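Local coordinates for uncharacterized conserved protein (Staphylococcus epidermidis, PDB 3FRM) that is of unknown function but carries a GNAT-type acetyltransferase domain and so may transfer acetyl groups, although no substrate has been assigned, at residues D22-I27 and L54-V59; P48-W53 and L87-E92; Y70-S75 and L93-G98. All blocks are in the same frame, centred on the assembly; numbering follows the deposited sequence.

Contact 1: residues D22-I27 and L54-V59; sequences DSRKAI and LKDIEV
Asp56 OD2 is gripped twice: Arg24 NH2 donates to it, and Tyr44 OH of strand 41-44 makes a second hydrogen bond there. The bridge to Arg24 pins helix 50-66 to the beta hairpin formed by the antiparallel strands 17-21 and 25-29, at the edge of the large mixed sheet in the region assigned to DUF5613, a family of the acetyltransferase clan. It is a bidentate, end-on salt bridge. Arg24 NH1 reaches Asp56 OD1 at 3.0 Å, while Arg24 NH2 sits 3.1 Å from Asp56 OD2, and each oxygen is approached on its syn side. The guanidinium and carboxylate planes lie only 15° apart, yet the fit is skewed, both nitrogens standing out of the carboxylate plane, NH1 more than NH2. The NH2 bond is the straighter of the two, with an N-H...O angle of 158°. With two nitrogens engaged, the guanidinium has little freedom to turn, and the charge of the largely buried carboxylate is probably balanced by Arg24. Tyr44 further fixes how the carboxylate is rotated.

The turn of the hairpin is closed by Asp22. Asp22 OD2 accepts from Arg24 N at 2.8 Å, an Asx turn, and also from Lys25 N at 3.1 Å, the two amides arriving from opposite faces of the carboxylate plane. Asp22 is thus a second-shell residue, holding the backbone from which Arg24 reaches out to the helix. A bend at chi3 (-129°) turns the guanidinium so that NH1 and NH2 both face the carboxylate. Lys25 packs on one face of it: Lys25 CG lies over the centre of the guanidinium, 4.2 Å from the plane, and Lys25 NZ returns to Asp22 OD1 at 2.7 Å.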
ATOM      1  N   ASP A  22      -7.386   5.464 -30.867  1.00 17.91           N
ATOM      2  CA  ASP A  22      -7.029   4.552 -31.946  1.00 18.18           C
ATOM      3  C   ASP A  22      -6.468   3.268 -31.349  1.00 18.40           C
ATOM      4  O   ASP A  22      -6.623   3.042 -30.172  1.00 19.13           O
ATOM      5  CB  ASP A  22      -6.062   5.204 -32.911  1.00 17.40           C
ATOM      6  CG  ASP A  22      -4.744   5.551 -32.274  1.00 18.92           C
ATOM      7  OD1 ASP A  22      -4.093   6.541 -32.716  1.00 25.53           O
ATOM      8  OD2 ASP A  22      -4.340   4.857 -31.330  1.00 18.91           O
ATOM      9  N   SER A  23      -5.818   2.419 -32.122  1.00 18.99           N
ATOM     10  CA  SER A  23      -5.434   1.138 -31.547  1.00 19.51           C
ATOM     11  C   SER A  23      -4.287   1.247 -30.549  1.00 19.96           C
ATOM     12  O   SER A  23      -4.133   0.367 -29.701  1.00 20.03           O
ATOM     13  CB  SER A  23      -5.075   0.126 -32.604  1.00 19.52           C
ATOM     14  OG  SER A  23      -3.853   0.499 -33.202  1.00 18.62           O
ATOM     15  N   ARG A  24      -3.494   2.303 -30.612  1.00 19.19           N
ATOM     16  CA  ARG A  24      -2.439   2.375 -29.616  1.00 20.31           C
ATOM     17  C   ARG A  24      -2.711   3.181 -28.346  1.00 20.14           C
ATOM     18  O   ARG A  24      -2.115   2.858 -27.308  1.00 19.67           O
ATOM     19  CB  ARG A  24      -1.051   2.733 -30.200  1.00 21.22           C
ATOM     20  CG  ARG A  24      -1.003   3.640 -31.350  1.00 22.72           C
ATOM     21  CD  ARG A  24       0.472   3.926 -31.716  1.00 26.23           C
ATOM     22  NE  ARG A  24       0.680   5.364 -31.823  1.00 28.13           N
ATOM     23  CZ  ARG A  24       1.211   6.174 -30.887  1.00 26.72           C
ATOM     24  NH1 ARG A  24       1.329   7.483 -31.148  1.00 24.57           N
ATOM     25  NH2 ARG A  24       1.676   5.703 -29.736  1.00 20.96           N
ATOM     26  N   LYS A  25      -3.590   4.194 -28.423  1.00 19.09           N
ATOM     27  CA  LYS A  25      -3.782   5.166 -27.333  1.00 18.03           C
ATOM     28  C   LYS A  25      -5.065   6.013 -27.393  1.00 16.70           C
ATOM     29  O   LYS A  25      -5.590   6.313 -28.446  1.00 16.94           O
ATOM     30  CB  LYS A  25      -2.620   6.141 -27.323  1.00 19.01           C
ATOM     31  CG  LYS A  25      -2.400   6.745 -28.695  1.00 21.07           C
ATOM     32  CD  LYS A  25      -2.457   8.208 -28.661  1.00 25.56           C
ATOM     33  CE  LYS A  25      -1.935   8.839 -30.007  1.00 26.15           C
ATOM     34  NZ  LYS A  25      -2.562   8.243 -31.222  1.00 28.88           N
ATOM     35  N   ALA A  26      -5.541   6.409 -26.231  1.00 14.74           N
ATOM     36  CA  ALA A  26      -6.641   7.341 -26.088  1.00 13.70           C
ATOM     37  C   ALA A  26      -5.998   8.586 -25.522  1.00 13.41           C
ATOM     38  O   ALA A  26      -5.187   8.483 -24.623  1.00 13.56           O
ATOM     39  CB  ALA A  26      -7.701   6.773 -25.082  1.00 11.79           C
ATOM     40  N   ILE A  27      -6.319   9.746 -26.060  1.00 13.76           N
ATOM     41  CA  ILE A  27      -5.832  11.030 -25.519  1.00 14.15           C
ATOM     42  C   ILE A  27      -6.973  11.819 -24.840  1.00 14.07           C
ATOM     43  O   ILE A  27      -8.001  12.014 -25.448  1.00 14.50           O
ATOM     44  CB  ILE A  27      -5.310  11.879 -26.634  1.00 13.81           C
ATOM     45  CG1 ILE A  27      -4.100  11.191 -27.298  1.00 14.18           C
ATOM     46  CG2 ILE A  27      -5.044  13.319 -26.151  1.00 13.37           C
ATOM     47  CD1 ILE A  27      -3.384  12.118 -28.283  1.00 12.87           C
ATOM     48  N   LEU A  54       9.114   9.055 -27.314  1.00 19.96           N
ATOM     49  CA  LEU A  54       9.746  10.397 -27.463  1.00 21.23           C
ATOM     50  C   LEU A  54       8.923  11.347 -28.315  1.00 21.26           C
ATOM     51  O   LEU A  54       8.760  12.561 -28.006  1.00 20.82           O
ATOM     52  CB  LEU A  54      11.137  10.259 -28.091  1.00 21.35           C
ATOM     53  CG  LEU A  54      12.338  10.246 -27.152  1.00 23.60           C
ATOM     54  CD1 LEU A  54      12.010   9.879 -25.721  1.00 24.12           C
ATOM     55  CD2 LEU A  54      13.453   9.344 -27.707  1.00 22.17           C
ATOM     56  N   LYS A  55       8.428  10.770 -29.409  1.00 21.38           N
ATOM     57  CA  LYS A  55       7.529  11.448 -30.311  1.00 21.77           C
ATOM     58  C   LYS A  55       6.232  11.803 -29.601  1.00 21.14           C
ATOM     59  O   LYS A  55       5.738  12.898 -29.796  1.00 22.23           O
ATOM     60  CB  LYS A  55       7.269  10.577 -31.542  1.00 22.41           C
ATOM     61  CG  LYS A  55       8.390  10.642 -32.585  1.00 23.41           C
ATOM     62  CD  LYS A  55       8.374   9.461 -33.511  1.00 27.85           C
ATOM     63  CE  LYS A  55       9.699   9.387 -34.253  1.00 31.40           C
ATOM     64  NZ  LYS A  55      10.033   7.971 -34.704  1.00 34.19           N
ATOM     65  N   ASP A  56       5.743  10.925 -28.722  1.00 20.09           N
ATOM     66  CA  ASP A  56       4.473  11.139 -28.034  1.00 19.76           C
ATOM     67  C   ASP A  56       4.652  12.208 -26.952  1.00 20.01           C
ATOM     68  O   ASP A  56       3.740  12.999 -26.659  1.00 19.45           O
ATOM     69  CB  ASP A  56       3.960   9.844 -27.424  1.00 20.01           C
ATOM     70  CG  ASP A  56       3.668   8.750 -28.471  1.00 20.82           C
ATOM     71  OD1 ASP A  56       3.485   9.043 -29.666  1.00 19.58           O
ATOM     72  OD2 ASP A  56       3.572   7.565 -28.076  1.00 24.66           O
ATOM     73  N   ILE A  57       5.849  12.262 -26.382  1.00 20.27           N
ATOM     74  CA  ILE A  57       6.182  13.370 -25.484  1.00 20.00           C
ATOM     75  C   ILE A  57       6.006  14.695 -26.145  1.00 18.86           C
ATOM     76  O   ILE A  57       5.515  15.644 -25.518  1.00 18.30           O
ATOM     77  CB  ILE A  57       7.606  13.271 -24.959  1.00 20.55           C
ATOM     78  CG1 ILE A  57       7.575  12.438 -23.688  1.00 22.43           C
ATOM     79  CG2 ILE A  57       8.178  14.645 -24.592  1.00 21.54           C
ATOM     80  CD1 ILE A  57       8.815  11.630 -23.496  1.00 24.95           C
ATOM     81  N   GLU A  58       6.405  14.768 -27.410  1.00 18.53           N
ATOM     82  CA  GLU A  58       6.448  16.064 -28.110  1.00 17.85           C
ATOM     83  C   GLU A  58       5.046  16.563 -28.440  1.00 16.61           C
ATOM     84  O   GLU A  58       4.709  17.648 -28.095  1.00 16.58           O
ATOM     85  CB  GLU A  58       7.319  15.984 -29.358  1.00 18.57           C
ATOM     86  CG  GLU A  58       8.809  15.877 -29.072  1.00 21.10           C
ATOM     87  CD  GLU A  58       9.288  16.968 -28.099  1.00 27.81           C
ATOM     88  OE1 GLU A  58       9.101  18.189 -28.369  1.00 27.12           O
ATOM     89  OE2 GLU A  58       9.858  16.594 -27.045  1.00 31.49           O
ATOM     90  N   VAL A  59       4.244  15.722 -29.074  1.00 17.03           N
ATOM     91  CA  VAL A  59       2.800  15.888 -29.182  1.00 17.34           C
ATOM     92  C   VAL A  59       2.157  16.339 -27.904  1.00 17.40           C
ATOM     93  O   VAL A  59       1.526  17.376 -27.911  1.00 17.81           O
ATOM     94  CB  VAL A  59       2.045  14.598 -29.686  1.00 17.93           C
ATOM     95  CG1 VAL A  59       0.604  14.968 -30.039  1.00 16.20           C
ATOM     96  CG2 VAL A  59       2.704  14.078 -30.909  1.00 16.19           C
TER

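Contact 2: residues P48-W53 and L87-E92; sequences PTMNQW and LEKIRE
Lys89 meets Met50 and Trp53 with the aliphatic part of its chain. CG stands anti to the backbone N (chi1 -174°), and this directs it at the rim of the Trp53 indole: Lys89 CG lies in the ring plane, 3.6 Å from Trp53 CZ3. The bend at chi2 puts Lys89 CD on the selenium of Met50, a selenomethionine, with 3.6 Å between CD and SE, and the one at chi3 carries the rest of the chain away from the indole. The two chains cross at about a right angle, so the contact is local at the selenium, with a looser approach of Met50 CG to Lys89 CB behind it.

Ile90 comes next and takes a face of Trp53 where Lys89 took the edge. Ile90 CG1 sits 4.0 Å from the centroid of the six-membered ring of Trp53, 21° off the ring normal, a CH-pi contact, and is nearest to Trp53 CH2, at 3.7 Å. Here helix 84-92 packs against the start of helix 50-66, both lying on the large mixed sheet of the DUF5613 region, a member of the acetyltransferase clan; Trp53 and Ile90 both rest on Ile249 of strand 241-251. Arg91 points away from helix 50-66 and packs on Glu198 of the second subunit. Glu92 ends the walk: Glu92 OE2 forms a salt bridge with Lys89 NZ at 3.4 Å, which holds the lysine's ammonium beside Glu92 of its own helix. Thr49 is the N-cap of helix 50-66, Thr49 OG1 accepting from Gln52 N at 3.0 Å.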
ATOM      1  N   PRO A  48       4.332   1.645 -26.530  1.00 18.47           N
ATOM      2  CA  PRO A  48       5.182   2.369 -27.453  1.00 18.05           C
ATOM      3  C   PRO A  48       6.617   1.844 -27.369  1.00 18.13           C
ATOM      4  O   PRO A  48       7.033   1.446 -26.306  1.00 18.78           O
ATOM      5  CB  PRO A  48       5.117   3.811 -26.920  1.00 18.33           C
ATOM      6  CG  PRO A  48       4.854   3.689 -25.473  1.00 16.67           C
ATOM      7  CD  PRO A  48       3.938   2.471 -25.375  1.00 19.22           C
ATOM      8  N   THR A  49       7.376   1.826 -28.457  1.00 18.09           N
ATOM      9  CA  THR A  49       8.813   1.740 -28.302  1.00 18.36           C
ATOM     10  C   THR A  49       9.287   3.062 -27.702  1.00 21.00           C
ATOM     11  O   THR A  49       8.565   4.090 -27.684  1.00 21.37           O
ATOM     12  CB  THR A  49       9.533   1.635 -29.623  1.00 17.82           C
ATOM     13  OG1 THR A  49       9.585   2.933 -30.237  1.00 16.70           O
ATOM     14  CG2 THR A  49       8.854   0.655 -30.526  1.00 14.37           C
HETATM   15  N   MSE A  50      10.523   3.026 -27.227  1.00 22.73           N
HETATM   16  CA  MSE A  50      11.206   4.167 -26.696  1.00 24.07           C
HETATM   17  C   MSE A  50      11.114   5.329 -27.644  1.00 23.98           C
HETATM   18  O   MSE A  50      10.788   6.412 -27.203  1.00 24.89           O
HETATM   19  CB  MSE A  50      12.646   3.809 -26.402  1.00 25.02           C
HETATM   20  CG  MSE A  50      13.240   4.556 -25.236  1.00 29.94           C
HETATM   21 SE   MSE A  50      14.589   5.794 -25.870  0.70 46.00          SE
HETATM   22  CE  MSE A  50      16.241   4.753 -25.988  1.00 35.51           C
ATOM     23  N   ASN A  51      11.350   5.104 -28.937  1.00 23.81           N
ATOM     24  CA  ASN A  51      11.314   6.174 -29.969  1.00 23.30           C
ATOM     25  C   ASN A  51       9.939   6.762 -30.188  1.00 21.48           C
ATOM     26  O   ASN A  51       9.809   7.953 -30.328  1.00 20.37           O
ATOM     27  CB  ASN A  51      11.797   5.638 -31.316  1.00 23.83           C
ATOM     28  CG  ASN A  51      13.244   5.212 -31.288  1.00 28.32           C
ATOM     29  OD1 ASN A  51      14.078   5.892 -30.696  1.00 33.17           O
ATOM     30  ND2 ASN A  51      13.567   4.089 -31.964  1.00 32.73           N
ATOM     31  N   GLN A  52       8.931   5.889 -30.249  1.00 20.88           N
ATOM     32  CA  GLN A  52       7.540   6.283 -30.258  1.00 20.95           C
ATOM     33  C   GLN A  52       7.256   7.187 -29.070  1.00 20.40           C
ATOM     34  O   GLN A  52       6.699   8.264 -29.232  1.00 20.48           O
ATOM     35  CB  GLN A  52       6.644   5.069 -30.093  1.00 21.47           C
ATOM     36  CG  GLN A  52       5.811   4.682 -31.265  1.00 24.32           C
ATOM     37  CD  GLN A  52       5.043   5.807 -31.962  1.00 25.41           C
ATOM     38  OE1 GLN A  52       4.512   5.589 -33.047  1.00 27.04           O
ATOM     39  NE2 GLN A  52       4.966   6.983 -31.361  1.00 29.24           N
ATOM     40  N   TRP A  53       7.642   6.731 -27.881  1.00 19.90           N
ATOM     41  CA  TRP A  53       7.385   7.478 -26.654  1.00 20.10           C
ATOM     42  C   TRP A  53       7.943   8.888 -26.695  1.00 19.89           C
ATOM     43  O   TRP A  53       7.299   9.814 -26.184  1.00 20.10           O
ATOM     44  CB  TRP A  53       7.850   6.719 -25.367  1.00 19.79           C
ATOM     45  CG  TRP A  53       7.459   7.462 -24.089  1.00 19.81           C
ATOM     46  CD1 TRP A  53       6.179   7.705 -23.644  1.00 19.12           C
ATOM     47  CD2 TRP A  53       8.335   8.100 -23.138  1.00 15.70           C
ATOM     48  NE1 TRP A  53       6.212   8.435 -22.478  1.00 15.90           N
ATOM     49  CE2 TRP A  53       7.516   8.683 -22.142  1.00 15.53           C
ATOM     50  CE3 TRP A  53       9.723   8.201 -23.014  1.00 15.52           C
ATOM     51  CZ2 TRP A  53       8.036   9.401 -21.050  1.00 16.94           C
ATOM     52  CZ3 TRP A  53      10.247   8.894 -21.922  1.00 17.96           C
ATOM     53  CH2 TRP A  53       9.386   9.488 -20.937  1.00 19.87           C
ATOM     54  N   LEU A  87      12.086   2.369 -19.503  1.00 16.95           N
ATOM     55  CA  LEU A  87      12.148   2.766 -18.101  1.00 15.92           C
ATOM     56  C   LEU A  87      13.310   3.717 -17.952  1.00 16.13           C
ATOM     57  O   LEU A  87      13.178   4.766 -17.324  1.00 15.98           O
ATOM     58  CB  LEU A  87      12.383   1.594 -17.177  1.00 14.96           C
ATOM     59  CG  LEU A  87      11.130   0.783 -16.795  1.00 16.22           C
ATOM     60  CD1 LEU A  87      11.560  -0.529 -16.085  1.00 12.05           C
ATOM     61  CD2 LEU A  87      10.137   1.604 -15.951  1.00 10.37           C
ATOM     62  N   GLU A  88      14.436   3.337 -18.534  1.00 15.59           N
ATOM     63  CA  GLU A  88      15.644   4.077 -18.374  1.00 17.74           C
ATOM     64  C   GLU A  88      15.462   5.491 -18.893  1.00 17.32           C
ATOM     65  O   GLU A  88      15.843   6.453 -18.225  1.00 19.41           O
ATOM     66  CB  GLU A  88      16.780   3.375 -19.098  1.00 17.68           C
ATOM     67  CG  GLU A  88      18.086   3.853 -18.577  1.00 23.11           C
ATOM     68  CD  GLU A  88      19.178   3.785 -19.630  1.00 31.68           C
ATOM     69  OE1 GLU A  88      20.346   4.185 -19.352  1.00 34.27           O
ATOM     70  OE2 GLU A  88      18.870   3.301 -20.747  1.00 34.76           O
ATOM     71  N   LYS A  89      14.822   5.638 -20.034  1.00 17.24           N
ATOM     72  CA  LYS A  89      14.532   6.958 -20.529  1.00 18.74           C
ATOM     73  C   LYS A  89      13.598   7.764 -19.588  1.00 19.43           C
ATOM     74  O   LYS A  89      13.824   8.983 -19.335  1.00 18.06           O
ATOM     75  CB  LYS A  89      13.897   6.861 -21.897  1.00 19.39           C
ATOM     76  CG  LYS A  89      13.710   8.220 -22.541  1.00 20.88           C
ATOM     77  CD  LYS A  89      14.830   8.531 -23.504  1.00 27.08           C
ATOM     78  CE  LYS A  89      16.140   8.646 -22.826  1.00 27.66           C
ATOM     79  NZ  LYS A  89      17.170   8.429 -23.853  1.00 33.20           N
ATOM     80  N   ILE A  90      12.554   7.063 -19.117  1.00 18.16           N
ATOM     81  CA  ILE A  90      11.569   7.616 -18.226  1.00 17.60           C
ATOM     82  C   ILE A  90      12.222   8.212 -17.007  1.00 18.17           C
ATOM     83  O   ILE A  90      11.927   9.363 -16.648  1.00 18.40           O
ATOM     84  CB  ILE A  90      10.479   6.559 -17.806  1.00 17.38           C
ATOM     85  CG1 ILE A  90       9.484   6.333 -18.946  1.00 17.26           C
ATOM     86  CG2 ILE A  90       9.674   7.051 -16.621  1.00 14.22           C
ATOM     87  CD1 ILE A  90       8.726   5.029 -18.852  1.00 14.32           C
ATOM     88  N   ARG A  91      13.087   7.446 -16.349  1.00 18.45           N
ATOM     89  CA  ARG A  91      13.856   7.996 -15.232  1.00 20.18           C
ATOM     90  C   ARG A  91      14.692   9.201 -15.661  1.00 20.42           C
ATOM     91  O   ARG A  91      14.645  10.202 -15.013  1.00 21.27           O
ATOM     92  CB  ARG A  91      14.732   6.944 -14.543  1.00 19.91           C
ATOM     93  CG  ARG A  91      14.044   6.356 -13.310  1.00 24.43           C
ATOM     94  CD  ARG A  91      14.242   4.845 -13.196  1.00 26.24           C
ATOM     95  NE  ARG A  91      15.534   4.485 -13.778  1.00 30.87           N
ATOM     96  CZ  ARG A  91      15.776   3.362 -14.451  1.00 29.03           C
ATOM     97  NH1 ARG A  91      14.791   2.478 -14.615  1.00 26.60           N
ATOM     98  NH2 ARG A  91      16.991   3.149 -14.974  1.00 27.82           N
ATOM     99  N   GLU A  92      15.391   9.125 -16.782  1.00 21.13           N
ATOM    100  CA  GLU A  92      16.296  10.244 -17.226  1.00 21.66           C
ATOM    101  C   GLU A  92      15.551  11.523 -17.525  1.00 21.07           C
ATOM    102  O   GLU A  92      16.112  12.610 -17.419  1.00 22.58           O
ATOM    103  CB  GLU A  92      17.108   9.808 -18.459  1.00 21.71           C
ATOM    104  CG  GLU A  92      17.983  10.853 -19.110  1.00 25.15           C
ATOM    105  CD  GLU A  92      18.396  10.485 -20.547  1.00 29.72           C
ATOM    106  OE1 GLU A  92      18.559  11.414 -21.373  1.00 33.16           O
ATOM    107  OE2 GLU A  92      18.547   9.274 -20.868  1.00 32.49           O
TER

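Contact 3: residues Y70-S75 and L93-G98; sequences YHLSFS and LGFQIG
Phe95 packs its ring against Leu72 and Phe74. Its CB rests on the helix side, against the side chain of Ile90. With chi1 at -83°, CG stands beside the backbone N and anti to the carbonyl carbon, and the ring is carried toward strand 72-75. On one flank of the ring CE2 meets the indole of Trp53, and the two rings pair edge-to-face. On the other flank Phe95 CE1 lies 3.9 Å from the backbone oxygen Leu72 O, 4.0 Å from Leu72 CB and 4.1 Å from Phe74 CE2. Phe95 CE1 approaches Phe74 at the edge of its ring, near the plane. At the tip, Phe95 CZ touches Leu72 CD1 at 3.8 Å, with Leu72 CB close behind, so the leucine meets the ring end with both its stem and one methyl.

Strands 72-75 and 96-105 are not neighbours in the mixed sheet. Strand 241-251 runs between them, antiparallel to both, and the CA atoms of Leu72 and Phe95 are 8.5 Å apart. Phe95 sits immediately before strand 96-105 and reaches over this middle strand, past Ile249, which touches Phe74 and Phe95. Trp53 of helix 50-66 packs edge-to-face on both Phe74 and Phe95. All three residues are buried, and their side chains offer one another only carbon: the contact is dispersive and hydrophobic, held by the fit of rings and methyl rather than by any directional polar bond between the side chains.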
ATOM      1  N   TYR A  70       0.699  22.187 -17.650  1.00 14.58           N
ATOM      2  CA  TYR A  70       2.166  22.275 -17.543  1.00 15.31           C
ATOM      3  C   TYR A  70       2.835  20.977 -17.135  1.00 14.65           C
ATOM      4  O   TYR A  70       4.047  20.970 -16.878  1.00 14.69           O
ATOM      5  CB  TYR A  70       2.610  23.419 -16.619  1.00 14.17           C
ATOM      6  CG  TYR A  70       2.001  24.751 -17.018  1.00 17.04           C
ATOM      7  CD1 TYR A  70       2.367  25.376 -18.216  1.00 15.51           C
ATOM      8  CD2 TYR A  70       1.057  25.379 -16.189  1.00 18.98           C
ATOM      9  CE1 TYR A  70       1.819  26.571 -18.596  1.00 16.89           C
ATOM     10  CE2 TYR A  70       0.500  26.581 -16.539  1.00 16.69           C
ATOM     11  CZ  TYR A  70       0.888  27.170 -17.746  1.00 19.46           C
ATOM     12  OH  TYR A  70       0.309  28.340 -18.095  1.00 19.05           O
ATOM     13  N   HIS A  71       2.076  19.881 -17.137  1.00 14.12           N
ATOM     14  CA  HIS A  71       2.598  18.612 -16.717  1.00 14.00           C
ATOM     15  C   HIS A  71       2.611  17.653 -17.907  1.00 16.45           C
ATOM     16  O   HIS A  71       2.130  17.983 -18.987  1.00 15.80           O
ATOM     17  CB  HIS A  71       1.667  18.086 -15.655  1.00 15.58           C
ATOM     18  CG  HIS A  71       0.334  17.709 -16.196  1.00 16.15           C
ATOM     19  ND1 HIS A  71      -0.671  18.637 -16.392  1.00 14.59           N
ATOM     20  CD2 HIS A  71      -0.141  16.517 -16.647  1.00 16.31           C
ATOM     21  CE1 HIS A  71      -1.728  18.015 -16.902  1.00 20.54           C
ATOM     22  NE2 HIS A  71      -1.437  16.728 -17.064  1.00 19.14           N
ATOM     23  N   LEU A  72       3.089  16.418 -17.681  1.00 16.82           N
ATOM     24  CA  LEU A  72       3.059  15.391 -18.680  1.00 17.64           C
ATOM     25  C   LEU A  72       2.655  14.077 -18.000  1.00 18.18           C
ATOM     26  O   LEU A  72       3.101  13.800 -16.892  1.00 18.51           O
ATOM     27  CB  LEU A  72       4.447  15.216 -19.312  1.00 16.60           C
ATOM     28  CG  LEU A  72       5.138  16.265 -20.142  1.00 18.98           C
ATOM     29  CD1 LEU A  72       6.327  15.583 -20.877  1.00 15.47           C
ATOM     30  CD2 LEU A  72       4.173  16.844 -21.149  1.00 19.24           C
ATOM     31  N   SER A  73       1.847  13.253 -18.664  1.00 17.74           N
ATOM     32  CA  SER A  73       1.482  12.016 -18.057  1.00 18.08           C
ATOM     33  C   SER A  73       0.960  10.912 -19.003  1.00 17.28           C
ATOM     34  O   SER A  73       0.303  11.195 -19.977  1.00 17.56           O
ATOM     35  CB  SER A  73       0.515  12.303 -16.918  1.00 18.81           C
ATOM     36  OG  SER A  73      -0.737  12.639 -17.402  1.00 22.44           O
ATOM     37  N   PHE A  74       1.251   9.660 -18.667  1.00 15.51           N
ATOM     38  CA  PHE A  74       0.883   8.530 -19.463  1.00 15.12           C
ATOM     39  C   PHE A  74       0.576   7.377 -18.552  1.00 15.35           C
ATOM     40  O   PHE A  74       1.178   7.245 -17.486  1.00 13.95           O
ATOM     41  CB  PHE A  74       2.060   8.123 -20.377  1.00 15.23           C
ATOM     42  CG  PHE A  74       2.643   9.290 -21.204  1.00 15.45           C
ATOM     43  CD1 PHE A  74       2.289   9.464 -22.527  1.00 14.09           C
ATOM     44  CD2 PHE A  74       3.514  10.210 -20.634  1.00 16.30           C
ATOM     45  CE1 PHE A  74       2.825  10.541 -23.293  1.00 14.88           C
ATOM     46  CE2 PHE A  74       4.025  11.297 -21.387  1.00 16.71           C
ATOM     47  CZ  PHE A  74       3.693  11.444 -22.710  1.00 13.03           C
ATOM     48  N   SER A  75      -0.390   6.558 -18.977  1.00 15.78           N
ATOM     49  CA  SER A  75      -0.642   5.235 -18.440  1.00 16.97           C
ATOM     50  C   SER A  75      -0.233   4.273 -19.500  1.00 16.30           C
ATOM     51  O   SER A  75      -0.442   4.571 -20.664  1.00 15.98           O
ATOM     52  CB  SER A  75      -2.118   4.993 -18.284  1.00 15.73           C
ATOM     53  OG  SER A  75      -2.563   5.878 -17.363  1.00 22.90           O
ATOM     54  N   LEU A  93      14.286  11.426 -17.900  1.00 20.74           N
ATOM     55  CA  LEU A  93      13.545  12.646 -18.200  1.00 20.04           C
ATOM     56  C   LEU A  93      12.805  13.210 -16.949  1.00 20.33           C
ATOM     57  O   LEU A  93      12.049  14.192 -17.025  1.00 20.68           O
ATOM     58  CB  LEU A  93      12.625  12.405 -19.407  1.00 19.64           C
ATOM     59  CG  LEU A  93      13.360  12.215 -20.760  1.00 17.87           C
ATOM     60  CD1 LEU A  93      12.312  12.002 -21.805  1.00 14.42           C
ATOM     61  CD2 LEU A  93      14.280  13.430 -21.170  1.00 12.85           C
ATOM     62  N   GLY A  94      13.053  12.595 -15.799  1.00 19.42           N
ATOM     63  CA  GLY A  94      12.578  13.100 -14.549  1.00 18.97           C
ATOM     64  C   GLY A  94      11.097  12.850 -14.313  1.00 20.04           C
ATOM     65  O   GLY A  94      10.401  13.763 -13.806  1.00 20.88           O
ATOM     66  N   PHE A  95      10.591  11.669 -14.702  1.00 18.32           N
ATOM     67  CA  PHE A  95       9.187  11.275 -14.424  1.00 17.96           C
ATOM     68  C   PHE A  95       9.106  10.538 -13.111  1.00 18.13           C
ATOM     69  O   PHE A  95      10.071   9.926 -12.719  1.00 18.36           O
ATOM     70  CB  PHE A  95       8.627  10.319 -15.515  1.00 18.31           C
ATOM     71  CG  PHE A  95       8.118  11.016 -16.739  1.00 14.93           C
ATOM     72  CD1 PHE A  95       6.757  11.210 -16.913  1.00 15.06           C
ATOM     73  CD2 PHE A  95       9.014  11.554 -17.681  1.00 18.06           C
ATOM     74  CE1 PHE A  95       6.267  11.907 -18.029  1.00 15.74           C
ATOM     75  CE2 PHE A  95       8.551  12.274 -18.828  1.00 16.20           C
ATOM     76  CZ  PHE A  95       7.174  12.439 -19.012  1.00 14.19           C
ATOM     77  N   GLN A  96       7.960  10.611 -12.440  1.00 18.61           N
ATOM     78  CA  GLN A  96       7.628   9.739 -11.341  1.00 19.30           C
ATOM     79  C   GLN A  96       6.930   8.493 -11.910  1.00 18.12           C
ATOM     80  O   GLN A  96       5.991   8.612 -12.710  1.00 18.02           O
ATOM     81  CB  GLN A  96       6.615  10.411 -10.439  1.00 20.66           C
ATOM     82  CG  GLN A  96       6.883  11.849  -9.961  1.00 23.67           C
ATOM     83  CD  GLN A  96       5.577  12.497  -9.367  1.00 31.16           C
ATOM     84  OE1 GLN A  96       4.651  11.779  -8.917  1.00 36.91           O
ATOM     85  NE2 GLN A  96       5.494  13.836  -9.402  1.00 29.99           N
ATOM     86  N   ILE A  97       7.326   7.312 -11.451  1.00 17.34           N
ATOM     87  CA  ILE A  97       6.725   6.061 -11.913  1.00 16.10           C
ATOM     88  C   ILE A  97       5.833   5.519 -10.836  1.00 17.02           C
ATOM     89  O   ILE A  97       6.242   5.484  -9.696  1.00 17.49           O
ATOM     90  CB  ILE A  97       7.795   5.044 -12.212  1.00 15.83           C
ATOM     91  CG1 ILE A  97       8.751   5.657 -13.217  1.00 17.57           C
ATOM     92  CG2 ILE A  97       7.210   3.761 -12.806  1.00 15.36           C
ATOM     93  CD1 ILE A  97       9.861   4.696 -13.712  1.00 24.94           C
ATOM     94  N   GLY A  98       4.616   5.092 -11.160  1.00 16.30           N
ATOM     95  CA  GLY A  98       3.813   4.444 -10.166  1.00 16.67           C
ATOM     96  C   GLY A  98       2.967   3.348 -10.786  1.00 17.82           C
ATOM     97  O   GLY A  98       3.072   3.092 -11.971  1.00 18.24           O
TER

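The three contacts cluster around the start of helix 50-66, on one side of the chain's centre and all within the DUF5613 range; contacts 1 and 2 use the helix and contact 3 packs against it. Contact 1 fixes one side of that helix to the hairpin, contact 2 sets its start against helix 84-92, and contact 3 forms the sheet-side floor. Centres of contacts 2 and 3 are about 11 Å apart; the centre of contact 1 lies about 13 Å from contact 2 and about 14 Å from contact 3. Direct touches join them: Leu54 CD1 to Lys89 CD at 3.8 Å, Ile57 CD1 to Leu93 CD1 at 3.9 Å, and Trp53 CZ3 to Leu93 CD1 at 3.7 Å. None of their residues belongs to the sodium site.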